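PDB 6QRO: glutamine cyclotransferase, which probably catalyses the cyclisation of N-terminal glutamine in peptides to pyroglutamate, as a zinc-binding glutaminyl cyclase related to M28 peptidases. Local coordinates for residues 28-33 / 142-147; 102-107 / 199-204; 244-249 / 303-308; 256-261 / 269-274. One frame throughout, in Å; residues are numbered along the deposited sequence.

Interaction 1 (28-33 / 142-147); sequences TFNADS and LLEIAR
Ser33 and Glu144 make the clearest polar link between the start of helix 31-43 and the middle of helix 132-151. The Ser33 hydroxyl OG donates to Glu144 OE2 over 2.8 Å, meeting that oxygen from above the carboxylate plane. From the opposite face of the same plane, Arg147 NE reaches Glu144 OE2 at 2.6 Å in a salt bridge within helix 132-151. The bond is fairly straight, 160° at the hydrogen; Arg147 NE comes to the syn side of Glu144 OE2, somewhat out of the carboxylate plane, and OE2 lies nearly in the guanidinium plane. One buried carboxylate oxygen is thus gripped by two donors, which should hold the group's rotation. The position of Glu144 OE1 is less certain, so its contact with Asn30 N is doubtful.

At the helix end, Asn30 is the N-cap: its OD1 accepts a weak bond from Ser33 N at 3.0 Å.

The apolar part is a CH-pi contact. Glu144 CG lies over a face of the Phe29 ring, 4.0 Å from its centroid, while Ile145 CG1 sits near the ring plane at its edge. Phe29 reaches there because its CG is anti to the backbone N (chi1 179°).

Phe29 also packs on Leu310 of helix 299-314, and its O accepts from Lys303 NZ. Leu142 and Ile145 of helix 132-151 rest on Leu106 of strand 103-109.

Interaction 2 (102-107 / 199-204); sequences RRVLLF and KAEFGI
Parallel pairing of strands 103-109 and 203-207, neighbours in the mixed sheet of the M28-type alpha/beta fold, brings these segments together. Leu105 is bridged with Gly203 and Leu106 with Ile204. Leu105 N donates to Phe202 O at 3.1 Å, and Leu105 O takes Ile204 N at 2.7 Å. One step on, Phe107 N bonds to Ile204 O over 3.0 Å. Before this ladder the pairing is less regular: Glu201, with helix-like backbone angles, turns its N to Arg103 O, a bond modelled very short.

The side chains pack on the two faces of the ladder. On one, Val104 CG2 stands over a face of the Phe202 ring, 4.1 Å from its centroid and 28° off the normal. The CB of Phe202 starts away from strand 103-109, but with CG between the backbone N and the carbonyl carbon (chi1 60°) the ring is turned back to Val104; it also stacks with Tyr229. On the same face Leu106 and Ile204 lie side by side, with Leu106 CD2 4.0 Å from Ile204 CB. The other carries Leu105 CB against Ala200 CB (3.9 Å) and Phe107, whose ring edge meets the backbone of Gly203.

At the outer end the ion pair of Arg102 with Glu201 has doubtful geometry. The chemistry therefore grades along the strands: the Arg102-Glu201 end is the more exposed one, the buried Arg103 is satisfied by Asp159 and Phe96 O, and further in the backbone polar atoms pair between two apolar layers.

Interaction 3 (244-249 / 303-308); sequences KYFINA and KAVGET
Tyr245 lays one face of its ring over the methyl group of Ala304, joining the residue before the short strand 246-247 to helix 299-314. Its CB lies 4.1 Å from Ala304 CB. The chain then closes in: CG is 3.7 Å from Ala304 CB, and CD2 makes the nearest approach, 3.3 Å from that same methyl carbon. Beyond it the ring draws off again, with CE2 3.7 Å from Ala304 CB, so the methyl sits over the CG-CD2-CE2 side of the ring and not over its centre. Having CG anti to the carbonyl carbon (chi1 -69°) brings this side of the ring to the methyl. The Tyr245 side chain also touches Glu300 and Thr301 of the same helix.

The outer atoms of Phe246 meet Val305 and, close to one turn on from Ala304, Thr308. CE1 approaches Thr308 OG1 at 4.0 Å, and CZ lies 4.3 Å from Val305 CG2; no hydrogen bond spans the contact. The hydroxyl of Thr308 is occupied within its own helix: OG1 donates to Ala304 O at 2.7 Å, while Thr308 N reaches that oxygen from the opposite face of its carbonyl plane. A polar group beside the Phe246 ring is satisfied in this way.

Around this patch, helix 227-239 flanks Phe246 through Val233 and Ala237, with Trp234 stacked edge-to-face, and Phe216 of strand 216-218 meets Phe246 edge-to-face too and pairs by backbone with Tyr245 and Ile247.

Interaction 4 (256-261 / 269-274); sequences DDHQYV and CLDIIN
His258 and Asp271 meet in a CH-pi contact: Asp271 CB lies over the centre of the imidazole face, 3.4 Å from the centroid and only 13° off the normal. His258 holds its CG between the backbone N and the carbonyl carbon (chi1 68°), which lays the ring against the strand, and NE2 is hydrogen-bonded to Glu219, which should limit the ring's rotation.

Among the apolar contacts, Val261 CG1 touches Cys269 SG at 3.5 Å, and His258 CB lies 3.8 Å from Cys269 CB.

Two acidic side chains cross at about a right angle, bringing Asp256 OD2 to 2.7 Å from Asp271 OD2, with Ile273 CD1 3.6 Å from that same Asp256 OD2. Asp207 and Glu166 also lie close to Asp256, and the zinc ion is about 8 Å from its side chain, so the contact borders the metal site formed by Asp134, Asp167 and His288.

The axes of helix 257-261 and strand 269-273 run antiparallel, 176° apart, at 7.8 Å. Strand 269-273 is an edge strand of the sheet, beside strand 203-207, while the helix reaches across to Phe107 and Leu105 of strand 103-109.

The sheet ties interactions 2 and 4 together: Gly203 O meets Leu270 N at 3.0 Å, a probable hydrogen bond. Helix 132-151 of interaction 1 packs on the sheet face bearing Leu106, helix 257-265 of interaction 4 on the face bearing Leu105 and Phe107. Phe29 of interaction 1 touches helix 299-314 of interaction 3. Interactions 2, 3 and 4 are largely buried, whereas interaction 1 is partly so. Their chemistry differs accordingly: backbone ladder in 2, aromatic and aliphatic packing in 3, a carboxylate held by serine and arginine in 1, and in 4 a histidine ring packed on Asp271 CB with paired acidic side chains bordering the metal site.

Interaction 1 (28-33 / 142-147)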
loop_
_atom_site.group_PDB
_atom_site.type_symbol
_atom_site.label_atom_id
_atom_site.label_comp_id
_atom_site.label_asym_id
_atom_site.label_seq_id
_atom_site.Cartn_x
_atom_site.Cartn_y
_atom_site.Cartn_z
ATOM N N THR A 28 11.091 15.210 10.069
ATOM C CA THR A 28 11.448 15.299 8.662
ATOM C C THR A 28 11.243 13.943 7.995
ATOM O O THR A 28 11.676 12.913 8.520
ATOM C CB THR A 28 12.901 15.753 8.511
ATOM O OG1 THR A 28 13.052 17.073 9.053
ATOM C CG2 THR A 28 13.339 15.735 7.039
ATOM N N PHE A 29 10.529 13.938 6.877
ATOM C CA PHE A 29 10.394 12.744 6.056
ATOM C C PHE A 29 11.552 12.694 5.067
ATOM O O PHE A 29 11.777 13.661 4.334
ATOM C CB PHE A 29 9.063 12.724 5.316
ATOM C CG PHE A 29 8.890 11.522 4.434
ATOM C CD1 PHE A 29 8.362 10.345 4.940
ATOM C CD2 PHE A 29 9.279 11.564 3.107
ATOM C CE1 PHE A 29 8.202 9.243 4.133
ATOM C CE2 PHE A 29 9.122 10.458 2.298
ATOM C CZ PHE A 29 8.584 9.302 2.802
ATOM N N ASN A 30 12.297 11.589 5.052
ATOM C CA ASN A 30 13.383 11.437 4.085
ATOM C C ASN A 30 12.841 10.758 2.827
ATOM O O ASN A 30 12.742 9.528 2.759
ATOM C CB ASN A 30 14.534 10.630 4.673
ATOM C CG ASN A 30 15.807 10.757 3.863
ATOM O OD1 ASN A 30 15.784 11.036 2.660
ATOM N ND2 ASN A 30 16.935 10.566 4.528
ATOM N N ALA A 31 12.529 11.562 1.809
ATOM C CA ALA A 31 12.076 11.028 0.529
ATOM C C ALA A 31 13.174 10.239 -0.179
ATOM O O ALA A 31 12.876 9.289 -0.910
ATOM C CB ALA A 31 11.591 12.162 -0.361
ATOM N N ASP A 32 14.439 10.635 0.007
ATOM C CA ASP A 32 15.561 9.894 -0.561
ATOM C C ASP A 32 15.688 8.493 0.041
ATOM O O ASP A 32 16.020 7.536 -0.670
ATOM C CB ASP A 32 16.868 10.665 -0.344
ATOM C CG ASP A 32 16.871 12.016 -1.032
ATOM O OD1 ASP A 32 15.950 12.294 -1.818
ATOM O OD2 ASP A 32 17.831 12.780 -0.833
ATOM N N SER A 33 15.447 8.345 1.346
ATOM C CA SER A 33 15.512 7.014 1.950
ATOM C C SER A 33 14.345 6.143 1.497
ATOM O O SER A 33 14.530 4.983 1.128
ATOM C CB SER A 33 15.540 7.113 3.471
ATOM O OG SER A 33 15.279 5.838 4.033
ATOM N N LEU A 142 6.123 3.787 3.861
ATOM C CA LEU A 142 5.856 3.273 5.202
ATOM C C LEU A 142 7.127 2.752 5.872
ATOM O O LEU A 142 7.198 2.685 7.103
ATOM C CB LEU A 142 4.804 2.163 5.136
ATOM C CG LEU A 142 3.378 2.577 4.765
ATOM C CD1 LEU A 142 2.461 1.357 4.851
ATOM C CD2 LEU A 142 2.902 3.695 5.680
ATOM N N LEU A 143 8.113 2.335 5.080
ATOM C CA LEU A 143 9.405 1.923 5.619
ATOM C C LEU A 143 10.165 3.095 6.232
ATOM O O LEU A 143 10.798 2.952 7.287
ATOM C CB LEU A 143 10.233 1.278 4.509
ATOM C CG LEU A 143 9.878 -0.172 4.202
ATOM C CD1 LEU A 143 10.668 -0.706 3.002
ATOM C CD2 LEU A 143 10.211 -0.966 5.447
ATOM N N GLU A 144 10.134 4.254 5.574
ATOM C CA GLU A 144 10.745 5.457 6.133
ATOM C C GLU A 144 9.955 5.966 7.346
ATOM O O GLU A 144 10.545 6.447 8.322
ATOM C CB GLU A 144 10.857 6.516 5.029
ATOM C CG GLU A 144 11.314 7.899 5.446
ATOM C CD GLU A 144 12.694 7.887 6.094
ATOM O OE1 GLU A 144 13.038 8.885 6.759
ATOM O OE2 GLU A 144 13.441 6.896 5.923
ATOM N N ILE A 145 8.620 5.869 7.307
ATOM C CA ILE A 145 7.811 6.189 8.487
ATOM C C ILE A 145 8.267 5.374 9.690
ATOM O O ILE A 145 8.392 5.897 10.801
ATOM C CB ILE A 145 6.314 5.981 8.210
ATOM C CG1 ILE A 145 5.840 6.937 7.116
ATOM C CG2 ILE A 145 5.496 6.136 9.499
ATOM C CD1 ILE A 145 4.354 7.128 7.084
ATOM N N ALA A 146 8.488 4.072 9.496
ATOM C CA ALA A 146 8.977 3.239 10.589
ATOM C C ALA A 146 10.287 3.780 11.137
ATOM O O ALA A 146 10.513 3.792 12.353
ATOM C CB ALA A 146 9.153 1.798 10.104
ATOM N N ARG A 147 11.162 4.235 10.244
ATOM C CA ARG A 147 12.419 4.830 10.665
ATOM C C ARG A 147 12.161 6.089 11.488
ATOM O O ARG A 147 12.703 6.251 12.584
ATOM C CB ARG A 147 13.268 5.126 9.434
ATOM C CG ARG A 147 14.711 4.763 9.607
ATOM C CD ARG A 147 15.396 4.755 8.264
ATOM N NE ARG A 147 15.254 6.059 7.655
ATOM C CZ ARG A 147 16.140 7.031 7.784
ATOM N NH1 ARG A 147 17.240 6.823 8.494
ATOM N NH2 ARG A 147 15.917 8.205 7.202
#

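Interaction 2 (102-107 / 199-204)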
loop_
_atom_site.group_PDB
_atom_site.type_symbol
_atom_site.label_atom_id
_atom_site.label_comp_id
_atom_site.label_asym_id
_atom_site.label_seq_id
_atom_site.Cartn_x
_atom_site.Cartn_y
_atom_site.Cartn_z
ATOM N N ARG A 102 -4.451 2.931 21.885
ATOM C CA ARG A 102 -4.951 3.812 20.831
ATOM C C ARG A 102 -4.016 3.727 19.631
ATOM O O ARG A 102 -2.846 4.103 19.723
ATOM C CB ARG A 102 -5.059 5.240 21.366
ATOM C CG ARG A 102 -6.195 5.400 22.393
ATOM C CD ARG A 102 -6.232 6.787 23.004
ATOM N NE ARG A 102 -5.802 7.823 22.076
ATOM C CZ ARG A 102 -6.616 8.428 21.218
ATOM N NH1 ARG A 102 -6.154 9.361 20.391
ATOM N NH2 ARG A 102 -7.893 8.068 21.165
ATOM N N ARG A 103 -4.531 3.216 18.506
ATOM C CA ARG A 103 -3.682 2.828 17.389
ATOM C C ARG A 103 -4.258 3.307 16.069
ATOM O O ARG A 103 -5.475 3.381 15.891
ATOM C CB ARG A 103 -3.487 1.301 17.333
ATOM C CG ARG A 103 -3.215 0.681 18.687
ATOM C CD ARG A 103 -2.703 -0.748 18.578
ATOM N NE ARG A 103 -1.463 -0.732 17.818
ATOM C CZ ARG A 103 -0.314 -0.240 18.272
ATOM N NH1 ARG A 103 0.757 -0.249 17.495
ATOM N NH2 ARG A 103 -0.246 0.298 19.484
ATOM N N VAL A 104 -3.351 3.556 15.121
ATOM C CA VAL A 104 -3.684 3.872 13.736
ATOM C C VAL A 104 -3.046 2.834 12.826
ATOM O O VAL A 104 -1.895 2.433 13.033
ATOM C CB VAL A 104 -3.240 5.305 13.358
ATOM C CG1 VAL A 104 -3.201 5.508 11.849
ATOM C CG2 VAL A 104 -4.192 6.321 13.970
ATOM N N LEU A 105 -3.819 2.379 11.837
ATOM C CA LEU A 105 -3.372 1.415 10.841
ATOM C C LEU A 105 -2.823 2.123 9.604
ATOM O O LEU A 105 -3.507 2.952 9.002
ATOM C CB LEU A 105 -4.547 0.506 10.481
ATOM C CG LEU A 105 -4.439 -0.496 9.351
ATOM C CD1 LEU A 105 -3.387 -1.523 9.705
ATOM C CD2 LEU A 105 -5.811 -1.145 9.134
ATOM N N LEU A 106 -1.589 1.795 9.226
ATOM C CA LEU A 106 -0.991 2.269 7.984
ATOM C C LEU A 106 -0.685 1.025 7.165
ATOM O O LEU A 106 -0.063 0.085 7.678
ATOM C CB LEU A 106 0.269 3.112 8.222
ATOM C CG LEU A 106 0.260 4.274 9.240
ATOM C CD1 LEU A 106 1.657 4.876 9.378
ATOM C CD2 LEU A 106 -0.745 5.369 8.922
ATOM N N PHE A 107 -1.197 0.969 5.933
ATOM C CA PHE A 107 -1.022 -0.253 5.169
ATOM C C PHE A 107 -0.805 0.011 3.686
ATOM O O PHE A 107 -1.061 1.096 3.169
ATOM C CB PHE A 107 -2.191 -1.238 5.405
ATOM C CG PHE A 107 -3.582 -0.663 5.191
ATOM C CD1 PHE A 107 -4.069 0.349 5.983
ATOM C CD2 PHE A 107 -4.437 -1.249 4.275
ATOM C CE1 PHE A 107 -5.343 0.820 5.815
ATOM C CE2 PHE A 107 -5.726 -0.790 4.108
ATOM C CZ PHE A 107 -6.174 0.252 4.875
ATOM N N LYS A 199 -7.810 -3.430 16.805
ATOM C CA LYS A 199 -8.565 -2.202 16.660
ATOM C C LYS A 199 -7.650 -1.047 16.280
ATOM O O LYS A 199 -6.533 -0.933 16.783
ATOM C CB LYS A 199 -9.298 -1.855 17.965
ATOM C CG LYS A 199 -10.354 -2.855 18.380
ATOM C CD LYS A 199 -11.390 -3.104 17.286
ATOM C CE LYS A 199 -12.541 -3.973 17.803
ATOM N NZ LYS A 199 -12.050 -5.206 18.484
ATOM N N ALA A 200 -8.133 -0.209 15.374
ATOM C CA ALA A 200 -7.438 0.993 14.966
ATOM C C ALA A 200 -8.433 2.142 15.019
ATOM O O ALA A 200 -9.629 1.951 14.784
ATOM C CB ALA A 200 -6.830 0.866 13.567
ATOM N N GLU A 201 -7.937 3.335 15.361
ATOM C CA GLU A 201 -8.798 4.513 15.345
ATOM C C GLU A 201 -9.318 4.746 13.939
ATOM O O GLU A 201 -10.520 4.931 13.722
ATOM C CB GLU A 201 -8.018 5.749 15.817
ATOM C CG GLU A 201 -7.236 5.516 17.085
ATOM C CD GLU A 201 -6.968 6.766 17.869
ATOM O OE1 GLU A 201 -6.553 7.799 17.283
ATOM O OE2 GLU A 201 -7.186 6.700 19.096
ATOM N N PHE A 202 -8.409 4.735 12.973
ATOM C CA PHE A 202 -8.703 4.774 11.550
ATOM C C PHE A 202 -7.498 4.182 10.841
ATOM O O PHE A 202 -6.460 3.927 11.455
ATOM C CB PHE A 202 -9.035 6.201 11.084
ATOM C CG PHE A 202 -7.919 7.200 11.300
ATOM C CD1 PHE A 202 -7.714 7.762 12.556
ATOM C CD2 PHE A 202 -7.103 7.606 10.251
ATOM C CE1 PHE A 202 -6.713 8.684 12.765
ATOM C CE2 PHE A 202 -6.101 8.533 10.453
ATOM C CZ PHE A 202 -5.906 9.073 11.719
ATOM N N GLY A 203 -7.641 3.980 9.539
ATOM C CA GLY A 203 -6.589 3.381 8.746
ATOM C C GLY A 203 -6.305 4.206 7.512
ATOM O O GLY A 203 -7.185 4.865 6.961
ATOM N N ILE A 204 -5.041 4.189 7.102
ATOM C CA ILE A 204 -4.584 4.917 5.923
ATOM C C ILE A 204 -3.857 3.933 5.029
ATOM O O ILE A 204 -2.825 3.378 5.425
ATOM C CB ILE A 204 -3.668 6.098 6.285
ATOM C CG1 ILE A 204 -4.392 7.081 7.204
ATOM C CG2 ILE A 204 -3.166 6.794 5.035
ATOM C CD1 ILE A 204 -3.531 8.264 7.615
#

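Interaction 3 (244-249 / 303-308)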
loop_
_atom_site.group_PDB
_atom_site.type_symbol
_atom_site.label_atom_id
_atom_site.label_comp_id
_atom_site.label_asym_id
_atom_site.label_seq_id
_atom_site.Cartn_x
_atom_site.Cartn_y
_atom_site.Cartn_z
ATOM N N LYS A 244 -1.431 20.435 -4.441
ATOM C CA LYS A 244 -1.231 20.031 -5.826
ATOM C C LYS A 244 -1.188 18.520 -5.965
ATOM O O LYS A 244 -1.392 18.008 -7.071
ATOM C CB LYS A 244 0.060 20.618 -6.400
ATOM C CG LYS A 244 1.348 19.919 -5.933
ATOM C CD LYS A 244 2.568 20.592 -6.556
ATOM C CE LYS A 244 3.457 19.568 -7.236
ATOM N NZ LYS A 244 4.671 20.181 -7.814
ATOM N N TYR A 245 -0.919 17.800 -4.872
ATOM C CA TYR A 245 -0.923 16.341 -4.846
ATOM C C TYR A 245 -2.259 15.780 -4.384
ATOM O O TYR A 245 -2.852 14.947 -5.076
ATOM C CB TYR A 245 0.194 15.824 -3.934
ATOM C CG TYR A 245 1.541 16.087 -4.535
ATOM C CD1 TYR A 245 1.974 15.352 -5.617
ATOM C CD2 TYR A 245 2.374 17.086 -4.041
ATOM C CE1 TYR A 245 3.187 15.591 -6.197
ATOM C CE2 TYR A 245 3.611 17.321 -4.618
ATOM C CZ TYR A 245 4.002 16.569 -5.693
ATOM O OH TYR A 245 5.203 16.787 -6.301
ATOM N N PHE A 246 -2.772 16.269 -3.259
ATOM C CA PHE A 246 -4.039 15.807 -2.702
ATOM C C PHE A 246 -5.102 16.738 -3.258
ATOM O O PHE A 246 -5.251 17.879 -2.812
ATOM C CB PHE A 246 -3.994 15.800 -1.179
ATOM C CG PHE A 246 -3.103 14.718 -0.615
ATOM C CD1 PHE A 246 -1.714 14.823 -0.693
ATOM C CD2 PHE A 246 -3.644 13.587 -0.033
ATOM C CE1 PHE A 246 -0.890 13.814 -0.192
ATOM C CE2 PHE A 246 -2.826 12.582 0.478
ATOM C CZ PHE A 246 -1.448 12.699 0.401
ATOM N N ILE A 247 -5.805 16.276 -4.277
ATOM C CA ILE A 247 -6.732 17.139 -4.998
ATOM C C ILE A 247 -8.030 17.214 -4.217
ATOM O O ILE A 247 -8.496 16.214 -3.669
ATOM C CB ILE A 247 -6.931 16.627 -6.439
ATOM C CG1 ILE A 247 -5.892 17.270 -7.359
ATOM C CG2 ILE A 247 -8.322 16.951 -6.965
ATOM C CD1 ILE A 247 -4.495 16.805 -7.157
ATOM N N ASN A 248 -8.599 18.415 -4.128
ATOM C CA ASN A 248 -9.879 18.586 -3.449
ATOM C C ASN A 248 -10.997 18.317 -4.459
ATOM O O ASN A 248 -11.762 19.199 -4.853
ATOM C CB ASN A 248 -9.973 19.990 -2.854
ATOM C CG ASN A 248 -11.121 20.135 -1.870
ATOM O OD1 ASN A 248 -11.250 19.339 -0.935
ATOM N ND2 ASN A 248 -11.970 21.135 -2.084
ATOM N N ALA A 249 -11.096 17.046 -4.854
ATOM C CA ALA A 249 -12.121 16.576 -5.784
ATOM C C ALA A 249 -12.210 15.060 -5.682
ATOM O O ALA A 249 -11.249 14.392 -5.296
ATOM C CB ALA A 249 -11.840 16.996 -7.233
ATOM N N LYS A 303 7.735 12.646 -1.139
ATOM C CA LYS A 303 7.874 13.665 -0.103
ATOM C C LYS A 303 6.516 14.170 0.349
ATOM O O LYS A 303 6.248 14.269 1.549
ATOM C CB LYS A 303 8.726 14.818 -0.663
ATOM C CG LYS A 303 9.058 15.980 0.275
ATOM C CD LYS A 303 10.008 15.535 1.371
ATOM C CE LYS A 303 10.630 16.714 2.128
ATOM N NZ LYS A 303 11.716 16.212 3.047
ATOM N N ALA A 304 5.633 14.475 -0.605
ATOM C CA ALA A 304 4.298 14.961 -0.270
ATOM C C ALA A 304 3.546 13.973 0.607
ATOM O O ALA A 304 2.986 14.343 1.648
ATOM C CB ALA A 304 3.509 15.238 -1.543
ATOM N N VAL A 305 3.495 12.712 0.184
ATOM C CA VAL A 305 2.736 11.720 0.931
ATOM C C VAL A 305 3.374 11.489 2.289
ATOM O O VAL A 305 2.682 11.437 3.316
ATOM C CB VAL A 305 2.618 10.408 0.124
ATOM C CG1 VAL A 305 1.861 9.361 0.916
ATOM C CG2 VAL A 305 1.932 10.648 -1.185
ATOM N N GLY A 306 4.696 11.354 2.325
ATOM C CA GLY A 306 5.353 11.044 3.586
ATOM C C GLY A 306 5.233 12.170 4.603
ATOM O O GLY A 306 4.928 11.939 5.782
ATOM N N GLU A 307 5.477 13.402 4.160
ATOM C CA GLU A 307 5.335 14.556 5.045
ATOM C C GLU A 307 3.914 14.678 5.588
ATOM O O GLU A 307 3.718 14.977 6.772
ATOM C CB GLU A 307 5.696 15.826 4.272
ATOM C CG GLU A 307 7.173 15.991 3.916
ATOM C CD GLU A 307 8.008 16.533 5.067
ATOM O OE1 GLU A 307 7.412 16.978 6.072
ATOM O OE2 GLU A 307 9.252 16.518 4.964
ATOM N N THR A 308 2.908 14.415 4.742
ATOM C CA THR A 308 1.518 14.573 5.164
ATOM C C THR A 308 1.133 13.578 6.252
ATOM O O THR A 308 0.553 13.952 7.276
ATOM C CB THR A 308 0.587 14.442 3.958
ATOM O OG1 THR A 308 0.902 15.464 3.013
ATOM C CG2 THR A 308 -0.852 14.611 4.389
#

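Interaction 4 (256-261 / 269-274)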
loop_
_atom_site.group_PDB
_atom_site.type_symbol
_atom_site.label_atom_id
_atom_site.label_comp_id
_atom_site.label_asym_id
_atom_site.label_seq_id
_atom_site.Cartn_x
_atom_site.Cartn_y
_atom_site.Cartn_z
ATOM N N ASP A 256 -9.714 -1.994 -3.484
ATOM C CA ASP A 256 -8.371 -2.000 -2.911
ATOM C C ASP A 256 -8.400 -2.589 -1.512
ATOM O O ASP A 256 -9.464 -2.854 -0.952
ATOM C CB ASP A 256 -7.751 -0.602 -2.877
ATOM C CG ASP A 256 -6.269 -0.628 -3.147
ATOM O OD1 ASP A 256 -5.643 -1.677 -2.911
ATOM O OD2 ASP A 256 -5.740 0.397 -3.607
ATOM N N ASP A 257 -7.198 -2.746 -0.938
ATOM C CA ASP A 257 -7.061 -3.388 0.368
ATOM C C ASP A 257 -7.908 -2.704 1.430
ATOM O O ASP A 257 -8.374 -3.359 2.363
ATOM C CB ASP A 257 -5.589 -3.425 0.794
ATOM C CG ASP A 257 -4.769 -4.402 -0.024
ATOM O OD1 ASP A 257 -5.237 -5.542 -0.196
ATOM O OD2 ASP A 257 -3.664 -4.053 -0.490
ATOM N N HIS A 258 -8.134 -1.399 1.303
ATOM C CA HIS A 258 -8.896 -0.689 2.328
ATOM C C HIS A 258 -10.365 -1.119 2.345
ATOM O O HIS A 258 -11.028 -1.010 3.379
ATOM C CB HIS A 258 -8.723 0.819 2.151
ATOM C CG HIS A 258 -9.343 1.372 0.908
ATOM N ND1 HIS A 258 -9.138 0.817 -0.337
ATOM C CD2 HIS A 258 -10.134 2.455 0.712
ATOM C CE1 HIS A 258 -9.784 1.528 -1.243
ATOM N NE2 HIS A 258 -10.402 2.520 -0.632
ATOM N N GLN A 259 -10.887 -1.595 1.208
ATOM C CA GLN A 259 -12.252 -2.129 1.148
ATOM C C GLN A 259 -12.411 -3.372 2.019
ATOM O O GLN A 259 -13.405 -3.527 2.736
ATOM C CB GLN A 259 -12.605 -2.451 -0.300
ATOM C CG GLN A 259 -13.823 -3.336 -0.469
ATOM C CD GLN A 259 -14.053 -3.775 -1.909
ATOM O OE1 GLN A 259 -14.781 -4.742 -2.168
ATOM N NE2 GLN A 259 -13.423 -3.070 -2.856
ATOM N N TYR A 260 -11.447 -4.273 1.970
ATOM C CA TYR A 260 -11.562 -5.490 2.757
ATOM C C TYR A 260 -11.244 -5.296 4.238
ATOM O O TYR A 260 -11.751 -6.058 5.068
ATOM C CB TYR A 260 -10.695 -6.553 2.102
ATOM C CG TYR A 260 -11.209 -6.876 0.711
ATOM C CD1 TYR A 260 -12.304 -7.718 0.533
ATOM C CD2 TYR A 260 -10.650 -6.294 -0.410
ATOM C CE1 TYR A 260 -12.799 -8.005 -0.733
ATOM C CE2 TYR A 260 -11.133 -6.574 -1.679
ATOM C CZ TYR A 260 -12.213 -7.428 -1.830
ATOM O OH TYR A 260 -12.695 -7.712 -3.077
ATOM N N VAL A 261 -10.470 -4.274 4.602
ATOM C CA VAL A 261 -10.266 -3.988 6.019
ATOM C C VAL A 261 -11.491 -3.281 6.596
ATOM O O VAL A 261 -11.896 -3.545 7.735
ATOM C CB VAL A 261 -8.968 -3.172 6.227
ATOM C CG1 VAL A 261 -8.884 -2.659 7.668
ATOM C CG2 VAL A 261 -7.733 -4.023 5.912
ATOM N N CYS A 269 -11.303 3.356 6.832
ATOM C CA CYS A 269 -10.051 3.304 6.095
ATOM C C CYS A 269 -10.137 4.188 4.862
ATOM O O CYS A 269 -11.172 4.249 4.188
ATOM C CB CYS A 269 -9.703 1.863 5.682
ATOM S SG CYS A 269 -9.354 0.740 7.059
ATOM N N LEU A 270 -9.027 4.855 4.565
ATOM C CA LEU A 270 -8.898 5.706 3.399
ATOM C C LEU A 270 -7.796 5.148 2.511
ATOM O O LEU A 270 -6.919 4.406 2.973
ATOM C CB LEU A 270 -8.591 7.170 3.802
ATOM C CG LEU A 270 -7.276 7.483 4.521
ATOM C CD1 LEU A 270 -6.283 8.049 3.508
ATOM C CD2 LEU A 270 -7.452 8.433 5.726
ATOM N N ASP A 271 -7.889 5.450 1.221
ATOM C CA ASP A 271 -6.894 5.031 0.245
ATOM C C ASP A 271 -6.267 6.279 -0.340
ATOM O O ASP A 271 -6.971 7.161 -0.841
ATOM C CB ASP A 271 -7.509 4.158 -0.857
ATOM C CG ASP A 271 -6.460 3.423 -1.683
ATOM O OD1 ASP A 271 -5.242 3.593 -1.429
ATOM O OD2 ASP A 271 -6.856 2.623 -2.558
ATOM N N ILE A 272 -4.959 6.394 -0.212
ATOM C CA ILE A 272 -4.211 7.400 -0.946
ATOM C C ILE A 272 -3.719 6.660 -2.180
ATOM O O ILE A 272 -2.821 5.822 -2.096
ATOM C CB ILE A 272 -3.071 7.993 -0.114
ATOM C CG1 ILE A 272 -3.617 8.513 1.223
ATOM C CG2 ILE A 272 -2.415 9.131 -0.880
ATOM C CD1 ILE A 272 -2.564 9.155 2.149
ATOM N N ILE A 273 -4.361 6.906 -3.318
ATOM C CA ILE A 273 -4.116 6.124 -4.526
ATOM C C ILE A 273 -4.137 7.075 -5.698
ATOM O O ILE A 273 -4.970 7.982 -5.748
ATOM C CB ILE A 273 -5.149 4.969 -4.703
ATOM C CG1 ILE A 273 -4.942 4.233 -6.031
ATOM C CG2 ILE A 273 -6.601 5.443 -4.547
ATOM C CD1 ILE A 273 -5.743 2.951 -6.153
ATOM N N ASN A 274 -3.207 6.883 -6.632
ATOM C CA ASN A 274 -3.184 7.741 -7.810
ATOM C C ASN A 274 -4.482 7.602 -8.588
ATOM O O ASN A 274 -4.958 6.490 -8.834
ATOM C CB ASN A 274 -2.001 7.404 -8.714
ATOM C CG ASN A 274 -1.954 8.287 -9.953
ATOM O OD1 ASN A 274 -2.071 9.525 -9.864
ATOM N ND2 ASN A 274 -1.739 7.667 -11.111
#